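Local atomic coordinates of hypothetical protein aq_1665 (Aquifex aeolicus, PDB entry 1XM7), a protein that is of unknown function but, as a member of the calcineurin-like phosphoesterase family, probably acts as a hydrolase. Residues W67-M78 / L88-Y99. Sequence-based numbering, arbitrary orientation.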
loop_
_atom_site.group_PDB
_atom_site.type_symbol
_atom_site.label_atom_id
_atom_site.label_comp_id
_atom_site.label_asym_id
_atom_site.label_seq_id
_atom_site.Cartn_x
_atom_site.Cartn_y
_atom_site.Cartn_z
ATOM N N TRP A 67 7.934 13.068 -4.121
ATOM C CA TRP A 67 7.872 11.613 -4.132
ATOM C C TRP A 67 8.843 11.048 -5.168
ATOM O O TRP A 67 9.603 10.124 -4.894
ATOM C CB TRP A 67 6.443 11.166 -4.457
ATOM C CG TRP A 67 6.329 9.756 -4.938
ATOM C CD1 TRP A 67 6.540 9.298 -6.211
ATOM C CD2 TRP A 67 6.019 8.614 -4.145
ATOM N NE1 TRP A 67 6.380 7.937 -6.255
ATOM C CE2 TRP A 67 6.059 7.489 -5.001
ATOM C CE3 TRP A 67 5.711 8.428 -2.790
ATOM C CZ2 TRP A 67 5.804 6.195 -4.546
ATOM C CZ3 TRP A 67 5.456 7.133 -2.334
ATOM C CH2 TRP A 67 5.505 6.036 -3.214
ATOM N N LYS A 68 8.798 11.621 -6.363
ATOM C CA LYS A 68 9.646 11.206 -7.465
ATOM C C LYS A 68 11.118 11.306 -7.072
ATOM O O LYS A 68 11.916 10.436 -7.401
ATOM C CB LYS A 68 9.354 12.093 -8.681
ATOM C CG LYS A 68 9.795 11.527 -10.019
ATOM C CD LYS A 68 9.478 12.490 -11.162
ATOM C CE LYS A 68 9.905 11.902 -12.515
ATOM N NZ LYS A 68 9.546 12.774 -13.684
ATOM N N ALA A 69 11.467 12.363 -6.347
ATOM C CA ALA A 69 12.843 12.591 -5.925
ATOM C C ALA A 69 13.355 11.573 -4.915
ATOM O O ALA A 69 14.557 11.303 -4.860
ATOM C CB ALA A 69 12.977 13.991 -5.356
ATOM N N LEU A 70 12.457 11.004 -4.116
ATOM C CA LEU A 70 12.865 10.032 -3.101
ATOM C C LEU A 70 13.767 8.935 -3.645
ATOM O O LEU A 70 13.625 8.515 -4.781
ATOM C CB LEU A 70 11.635 9.399 -2.440
ATOM C CG LEU A 70 10.823 10.326 -1.532
ATOM C CD1 LEU A 70 9.640 9.574 -0.966
ATOM C CD2 LEU A 70 11.704 10.856 -0.410
ATOM N N PRO A 71 14.719 8.465 -2.835
ATOM C CA PRO A 71 15.621 7.406 -3.292
ATOM C C PRO A 71 14.971 6.016 -3.301
ATOM O O PRO A 71 13.858 5.837 -2.816
ATOM C CB PRO A 71 16.790 7.515 -2.313
ATOM C CG PRO A 71 16.125 7.963 -1.052
ATOM C CD PRO A 71 15.166 9.017 -1.542
ATOM N N GLY A 72 15.664 5.038 -3.875
ATOM C CA GLY A 72 15.141 3.685 -3.930
ATOM C C GLY A 72 14.278 3.396 -5.145
ATOM O O GLY A 72 13.874 4.309 -5.868
ATOM N N ARG A 73 14.014 2.114 -5.381
ATOM C CA ARG A 73 13.167 1.680 -6.492
ATOM C C ARG A 73 11.708 1.791 -6.028
ATOM O O ARG A 73 11.400 1.572 -4.862
ATOM C CB ARG A 73 13.517 0.233 -6.870
ATOM C CG ARG A 73 12.465 -0.514 -7.686
ATOM C CD ARG A 73 13.045 -1.780 -8.330
ATOM N NE ARG A 73 14.037 -1.422 -9.347
ATOM C CZ ARG A 73 13.788 -1.297 -10.652
ATOM N NH1 ARG A 73 12.570 -1.512 -11.134
ATOM N NH2 ARG A 73 14.759 -0.925 -11.478
ATOM N N LYS A 74 10.810 2.148 -6.935
ATOM C CA LYS A 74 9.401 2.284 -6.580
ATOM C C LYS A 74 8.509 1.505 -7.531
ATOM O O LYS A 74 8.558 1.702 -8.741
ATOM C CB LYS A 74 9.006 3.764 -6.585
ATOM C CG LYS A 74 9.821 4.579 -5.597
ATOM C CD LYS A 74 9.603 6.077 -5.731
ATOM C CE LYS A 74 10.558 6.848 -4.817
ATOM N NZ LYS A 74 11.961 6.706 -5.280
ATOM N N ILE A 75 7.706 0.601 -6.985
ATOM C CA ILE A 75 6.806 -0.171 -7.825
ATOM C C ILE A 75 5.400 -0.017 -7.251
ATOM O O ILE A 75 5.237 0.144 -6.041
ATOM C CB ILE A 75 7.242 -1.675 -7.903
ATOM C CG1 ILE A 75 6.435 -2.526 -6.940
ATOM C CG2 ILE A 75 8.721 -1.825 -7.579
ATOM C CD1 ILE A 75 5.150 -3.014 -7.528
ATOM N N LEU A 76 4.395 -0.043 -8.121
ATOM C CA LEU A 76 3.004 0.118 -7.697
ATOM C C LEU A 76 2.112 -1.069 -8.046
ATOM O O LEU A 76 2.292 -1.716 -9.086
ATOM C CB LEU A 76 2.394 1.385 -8.329
ATOM C CG LEU A 76 0.853 1.505 -8.366
ATOM C CD1 LEU A 76 0.317 1.791 -6.972
ATOM C CD2 LEU A 76 0.421 2.621 -9.314
ATOM N N VAL A 77 1.163 -1.350 -7.153
ATOM C CA VAL A 77 0.165 -2.389 -7.360
ATOM C C VAL A 77 -1.105 -1.554 -7.298
ATOM O O VAL A 77 -1.492 -1.052 -6.236
ATOM C CB VAL A 77 0.152 -3.446 -6.236
ATOM C CG1 VAL A 77 -0.838 -4.558 -6.587
ATOM C CG2 VAL A 77 1.549 -4.027 -6.047
ATOM N N MET A 78 -1.728 -1.389 -8.456
ATOM C CA MET A 78 -2.923 -0.580 -8.619
ATOM C C MET A 78 -4.146 -0.846 -7.763
ATOM O O MET A 78 -4.589 -1.979 -7.605
ATOM C CB MET A 78 -3.322 -0.599 -10.091
ATOM C CG MET A 78 -2.222 -0.059 -10.991
ATOM S SD MET A 78 -2.614 -0.089 -12.705
ATOM C CE MET A 78 -3.560 1.336 -12.810
ATOM N N LEU A 88 0.963 7.691 -14.275
ATOM C CA LEU A 88 1.674 7.011 -13.202
ATOM C C LEU A 88 3.063 6.520 -13.574
ATOM O O LEU A 88 3.967 6.520 -12.735
ATOM C CB LEU A 88 0.846 5.823 -12.708
ATOM C CG LEU A 88 -0.422 6.163 -11.926
ATOM C CD1 LEU A 88 -1.304 4.927 -11.805
ATOM C CD2 LEU A 88 -0.048 6.717 -10.549
ATOM N N LYS A 89 3.243 6.110 -14.825
ATOM C CA LYS A 89 4.527 5.570 -15.241
ATOM C C LYS A 89 5.753 6.320 -14.779
ATOM O O LYS A 89 6.807 5.710 -14.572
ATOM C CB LYS A 89 4.567 5.370 -16.753
ATOM C CG LYS A 89 3.782 4.137 -17.162
ATOM C CD LYS A 89 4.087 3.662 -18.571
ATOM C CE LYS A 89 3.286 2.392 -18.904
ATOM N NZ LYS A 89 3.689 1.751 -20.202
ATOM N N GLU A 90 5.638 7.625 -14.578
ATOM C CA GLU A 90 6.820 8.344 -14.148
ATOM C C GLU A 90 6.949 8.626 -12.671
ATOM O O GLU A 90 7.721 9.493 -12.263
ATOM C CB GLU A 90 6.983 9.629 -14.930
ATOM C CG GLU A 90 6.096 10.746 -14.547
ATOM C CD GLU A 90 6.358 11.911 -15.465
ATOM O OE1 GLU A 90 5.590 12.084 -16.444
ATOM O OE2 GLU A 90 7.361 12.627 -15.223
ATOM N N TYR A 91 6.206 7.874 -11.873
ATOM C CA TYR A 91 6.277 8.009 -10.432
ATOM C C TYR A 91 6.671 6.649 -9.876
ATOM O O TYR A 91 6.980 6.510 -8.690
ATOM C CB TYR A 91 4.933 8.465 -9.885
ATOM C CG TYR A 91 4.614 9.907 -10.242
ATOM C CD1 TYR A 91 5.309 10.973 -9.648
ATOM C CD2 TYR A 91 3.606 10.211 -11.163
ATOM C CE1 TYR A 91 4.999 12.305 -9.958
ATOM C CE2 TYR A 91 3.293 11.538 -11.478
ATOM C CZ TYR A 91 3.987 12.576 -10.870
ATOM O OH TYR A 91 3.626 13.875 -11.146
ATOM N N PHE A 92 6.683 5.656 -10.769
ATOM C CA PHE A 92 7.037 4.280 -10.437
ATOM C C PHE A 92 7.883 3.664 -11.545
ATOM O O PHE A 92 7.807 4.079 -12.710
ATOM C CB PHE A 92 5.769 3.455 -10.250
ATOM C CG PHE A 92 4.946 3.892 -9.091
ATOM C CD1 PHE A 92 5.246 3.451 -7.806
ATOM C CD2 PHE A 92 3.901 4.794 -9.265
ATOM C CE1 PHE A 92 4.518 3.901 -6.706
ATOM C CE2 PHE A 92 3.169 5.252 -8.171
ATOM C CZ PHE A 92 3.481 4.802 -6.888
ATOM N N ASP A 93 8.686 2.670 -11.170
ATOM C CA ASP A 93 9.560 1.963 -12.099
ATOM C C ASP A 93 8.854 0.741 -12.653
ATOM O O ASP A 93 9.103 0.329 -13.783
ATOM C CB ASP A 93 10.834 1.538 -11.383
ATOM C CG ASP A 93 11.549 2.710 -10.746
ATOM O OD1 ASP A 93 11.560 2.819 -9.504
ATOM O OD2 ASP A 93 12.096 3.541 -11.498
ATOM N N GLU A 94 7.975 0.167 -11.841
ATOM C CA GLU A 94 7.199 -1.011 -12.225
ATOM C C GLU A 94 5.764 -0.809 -11.750
ATOM O O GLU A 94 5.526 -0.295 -10.653
ATOM C CB GLU A 94 7.769 -2.277 -11.563
ATOM C CG GLU A 94 9.203 -2.670 -11.974
ATOM C CD GLU A 94 9.844 -3.716 -11.039
ATOM O OE1 GLU A 94 9.160 -4.703 -10.681
ATOM O OE2 GLU A 94 11.035 -3.559 -10.668
ATOM N N ILE A 95 4.809 -1.200 -12.580
ATOM C CA ILE A 95 3.404 -1.092 -12.220
ATOM C C ILE A 95 2.730 -2.417 -12.551
ATOM O O ILE A 95 2.848 -2.933 -13.664
ATOM C CB ILE A 95 2.698 0.036 -12.993
ATOM C CG1 ILE A 95 3.334 1.378 -12.636
ATOM C CG2 ILE A 95 1.223 0.056 -12.651
ATOM C CD1 ILE A 95 2.762 2.539 -13.395
ATOM N N TYR A 96 2.041 -2.971 -11.563
ATOM C CA TYR A 96 1.333 -4.232 -11.716
ATOM C C TYR A 96 -0.135 -3.900 -11.514
ATOM O O TYR A 96 -0.516 -3.386 -10.462
ATOM C CB TYR A 96 1.843 -5.212 -10.664
ATOM C CG TYR A 96 3.293 -5.543 -10.886
ATOM C CD1 TYR A 96 3.670 -6.463 -11.863
ATOM C CD2 TYR A 96 4.293 -4.871 -10.198
ATOM C CE1 TYR A 96 5.001 -6.702 -12.156
ATOM C CE2 TYR A 96 5.638 -5.101 -10.484
ATOM C CZ TYR A 96 5.981 -6.020 -11.470
ATOM O OH TYR A 96 7.301 -6.247 -11.781
ATOM N N ASP A 97 -0.962 -4.185 -12.515
ATOM C CA ASP A 97 -2.366 -3.827 -12.416
ATOM C C ASP A 97 -3.232 -4.523 -11.376
ATOM O O ASP A 97 -4.331 -4.046 -11.093
ATOM C CB ASP A 97 -3.037 -3.899 -13.793
ATOM C CG ASP A 97 -2.825 -5.217 -14.480
ATOM O OD1 ASP A 97 -1.666 -5.515 -14.837
ATOM O OD2 ASP A 97 -3.820 -5.949 -14.665
ATOM N N PHE A 98 -2.781 -5.629 -10.798
ATOM C CA PHE A 98 -3.609 -6.256 -9.777
ATOM C C PHE A 98 -2.877 -6.901 -8.614
ATOM O O PHE A 98 -3.320 -6.777 -7.478
ATOM C CB PHE A 98 -4.570 -7.271 -10.386
ATOM C CG PHE A 98 -5.587 -7.805 -9.399
ATOM C CD1 PHE A 98 -5.416 -9.050 -8.795
ATOM C CD2 PHE A 98 -6.704 -7.049 -9.058
ATOM C CE1 PHE A 98 -6.335 -9.530 -7.874
ATOM C CE2 PHE A 98 -7.631 -7.524 -8.131
ATOM C CZ PHE A 98 -7.444 -8.769 -7.540
ATOM N N TYR A 99 -1.775 -7.594 -8.876
ATOM C CA TYR A 99 -1.027 -8.213 -7.787
ATOM C C TYR A 99 0.411 -8.419 -8.191
ATOM O O TYR A 99 0.779 -8.219 -9.341
ATOM C CB TYR A 99 -1.602 -9.580 -7.432
ATOM C CG TYR A 99 -1.246 -10.634 -8.454
ATOM C CD1 TYR A 99 -1.886 -10.679 -9.686
ATOM C CD2 TYR A 99 -0.232 -11.556 -8.205
ATOM C CE1 TYR A 99 -1.527 -11.615 -10.648
ATOM C CE2 TYR A 99 0.140 -12.496 -9.162
ATOM C CZ TYR A 99 -0.512 -12.518 -10.380
ATOM O OH TYR A 99 -0.146 -13.436 -11.331
HETATM O O HOH W 1 -4.390 -4.498 -6.466
#
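The ring of Phe-92 lies between Leu-76 and Trp-67. Leu-76 CB sits over the centre of one face, 3.5 Å from the ring centroid and 9° off the normal, a CH-pi contact. Trp-67 NE1 lies over the opposite face, and Trp-67 CZ2 comes obliquely to Phe-92 CE1 at 3.4 Å, the planes of the indole five-membered ring and of Phe-92 standing at 57°. The backbone of Lys-74 and Ile-75 runs along the rim of Phe-92. Lys-74 CD covers one face of the indole off-centre, and at the indole edge NE1 donates to Tyr-91 O (2.9 Å, 168° at the hydrogen), an acceptor nearly in the ring plane. Replacing Phe-92 by an alanine would probably open a gap between Leu-76 CB and Trp-67 CZ2 and leave Leu-76 without its CH-pi partner. Phe-53 also meets both aromatic rings.

Strands 73-77 and 94-96 pair in parallel, the latter at the sheet's edge: Leu-76 N bonds Glu-94 O, and Leu-76 O receives Tyr-96 N. Just before this ladder Asp-93 grips Lys-74 twice, OD1 taking Lys-74 N at 2.8 Å and its own N reaching Lys-74 O at 2.6 Å. Ile-75 CD1 meets the edge of the Tyr-96 ring at CD2, 3.4 Å away.

Two separate salt bridges lie toward solvent. Lys-68 NZ reaches the anti lone pair of Glu-90 OE2 (2.7 Å), while Arg-73 NH1 makes a salt bridge to Glu-94 OE2 in which the hydrogen bond is weak, being strongly bent; Glu-94 OE1 accepts Tyr-96 OH. This beta-alpha-beta unit therefore combines a buried aromatic core with polar pairs at its margins, where the tyrosine hydroxyl and arginine together are likely to favour an ionised Glu-94.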